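Local atomic coordinates of cathepsin L Propeptide (Toxoplasma gondii, PDB entry 3F75), a protein that is the propeptide of a papain-family cysteine protease and, as a helical I29 inhibitor domain, probably holds its protease inactive. Residues Asp23-Phe28 and Glu40-Arg45. Sequence-based numbering, arbitrary orientation.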
# COMPACT_ATOMS: atom_id res chain seq x y z
N ASP B 23 -7.69 15.32 -26.36
CA ASP B 23 -8.89 14.55 -26.03
C ASP B 23 -8.65 13.65 -24.82
O ASP B 23 -9.51 13.52 -23.94
CB ASP B 23 -9.32 13.66 -27.19
CG ASP B 23 -9.87 14.44 -28.37
OD1 ASP B 23 -10.27 15.60 -28.20
OD2 ASP B 23 -9.91 13.86 -29.48
N ALA B 24 -7.50 13.00 -24.80
CA ALA B 24 -7.18 12.10 -23.71
C ALA B 24 -7.13 12.86 -22.37
O ALA B 24 -7.56 12.35 -21.34
CB ALA B 24 -5.85 11.38 -23.99
N PHE B 25 -6.62 14.09 -22.39
CA PHE B 25 -6.49 14.86 -21.14
C PHE B 25 -7.87 15.33 -20.66
O PHE B 25 -8.13 15.34 -19.47
CB PHE B 25 -5.54 16.04 -21.34
CG PHE B 25 -5.20 16.79 -20.08
CD1 PHE B 25 -4.62 16.15 -18.99
CD2 PHE B 25 -5.39 18.17 -20.02
CE1 PHE B 25 -4.26 16.87 -17.85
CE2 PHE B 25 -5.03 18.89 -18.88
CZ PHE B 25 -4.47 18.24 -17.79
N SER B 26 -8.75 15.69 -21.58
CA SER B 26 -10.12 16.09 -21.20
C SER B 26 -10.88 14.95 -20.57
O SER B 26 -11.55 15.15 -19.57
CB SER B 26 -10.90 16.62 -22.41
OG SER B 26 -10.23 17.74 -22.94
N SER B 27 -10.76 13.75 -21.14
CA SER B 27 -11.34 12.56 -20.56
C SER B 27 -10.77 12.27 -19.15
O SER B 27 -11.50 11.84 -18.25
CB SER B 27 -11.11 11.36 -21.48
OG SER B 27 -11.76 10.22 -20.98
N PHE B 28 -9.46 12.44 -18.99
CA PHE B 28 -8.78 12.30 -17.70
C PHE B 28 -9.36 13.30 -16.70
O PHE B 28 -9.67 12.94 -15.57
CB PHE B 28 -7.26 12.52 -17.89
CG PHE B 28 -6.48 12.61 -16.60
CD1 PHE B 28 -6.11 11.47 -15.91
CD2 PHE B 28 -6.07 13.84 -16.11
CE1 PHE B 28 -5.37 11.54 -14.74
CE2 PHE B 28 -5.34 13.93 -14.92
CZ PHE B 28 -4.99 12.78 -14.23
N GLU B 40 -1.11 28.13 -15.92
CA GLU B 40 0.29 27.63 -15.78
C GLU B 40 0.31 26.20 -15.18
O GLU B 40 1.00 25.31 -15.68
CB GLU B 40 1.19 28.66 -15.03
CG GLU B 40 1.16 29.96 -15.90
CD GLU B 40 -0.03 30.89 -15.67
OE1 GLU B 40 -0.83 30.68 -14.75
OE2 GLU B 40 -0.17 31.85 -16.45
N GLU B 41 -0.48 25.97 -14.12
CA GLU B 41 -0.62 24.62 -13.55
C GLU B 41 -1.21 23.64 -14.58
O GLU B 41 -0.70 22.53 -14.74
CB GLU B 41 -1.47 24.69 -12.27
CG GLU B 41 -1.70 23.38 -11.49
CD GLU B 41 -0.46 22.79 -10.86
OE1 GLU B 41 0.65 23.34 -11.02
OE2 GLU B 41 -0.59 21.75 -10.18
N LYS B 42 -2.27 24.05 -15.28
CA LYS B 42 -2.91 23.15 -16.27
C LYS B 42 -1.94 22.73 -17.37
O LYS B 42 -1.87 21.55 -17.73
CB LYS B 42 -4.14 23.79 -16.89
CG LYS B 42 -4.95 22.84 -17.78
CD LYS B 42 -6.15 23.55 -18.33
CE LYS B 42 -7.02 22.66 -19.16
NZ LYS B 42 -8.40 23.22 -19.21
N GLN B 43 -1.19 23.68 -17.91
CA GLN B 43 -0.20 23.37 -18.94
C GLN B 43 0.91 22.45 -18.39
O GLN B 43 1.31 21.53 -19.09
CB GLN B 43 0.38 24.64 -19.61
CG GLN B 43 1.14 25.57 -18.70
CD GLN B 43 1.43 26.98 -19.30
OE1 GLN B 43 0.61 27.57 -20.01
NE2 GLN B 43 2.59 27.53 -18.98
N ARG B 44 1.36 22.66 -17.15
CA ARG B 44 2.32 21.74 -16.51
C ARG B 44 1.74 20.33 -16.35
O ARG B 44 2.40 19.35 -16.64
CB ARG B 44 2.75 22.27 -15.13
CG ARG B 44 3.62 21.26 -14.32
CD ARG B 44 3.85 21.65 -12.83
NE ARG B 44 4.61 20.62 -12.10
CZ ARG B 44 5.92 20.36 -12.28
NH1 ARG B 44 6.51 19.40 -11.59
NH2 ARG B 44 6.64 21.06 -13.16
N ARG B 45 0.50 20.25 -15.88
CA ARG B 45 -0.15 18.98 -15.63
C ARG B 45 -0.47 18.25 -16.95
O ARG B 45 -0.40 17.03 -17.02
CB ARG B 45 -1.41 19.19 -14.80
CG ARG B 45 -1.13 19.75 -13.43
CD ARG B 45 -0.83 18.67 -12.40
NE ARG B 45 -0.12 19.29 -11.29
CZ ARG B 45 1.02 18.88 -10.77
NH1 ARG B 45 1.63 17.79 -11.19
NH2 ARG B 45 1.56 19.59 -9.79
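Between 23-28 and 40-45 the contact is made by the Phe25 ring, which meets Lys42 and Arg45. CG stands anti to the backbone N (chi1 -173°), which carries the phenyl group toward helix 39-60; the CA atoms of Phe25 and Arg45 can therefore stay 9.4 Å apart. A large, flat, apolar residue suits this buried place. At the ring edge, near its plane, CE2 of Phe25 lies 4.1 Å from CG of Lys42. CE1 of Phe25 meets backbone, 4.0 Å from O of Arg45 in an oblique approach. A looser side-chain touch puts CZ of Phe25 4.4 Å from CB of Arg45.

Lys42 thus offers a methylene, Arg45 mainly its carbonyl, and both take their charge elsewhere. Lys42 is extended beyond CG and carries its ammonium onward from the partly exposed margin. Arg45 bends instead, with chi2 at -87°, and its guanidinium leads away to Glu41, one turn earlier. NE of Arg45 lies 2.7 Å from OE2 of Glu41 in a salt bridge, and NH2 of Arg45 adds a less straight bond of 3.1 Å to that same OE2. Both nitrogens come from one face of the carboxylate, a side-on grip that should limit rotation of the guanidinium. NH1 of Arg45 pairs with Glu80 of helix 78-84.

Glu41, Arg45 and Phe49 have the spacing of E, R and F in the ERFNIN signature of cathepsin L-like propeptides. The contact joins the first two helices of this I29 fold: helix 18-32 packs along helix 39-60, Phe25 meeting Tyr46 and Phe49, Ala24 touching Phe49 and Leu53, while Tyr36 from the connecting loop touches Phe25 and Arg45.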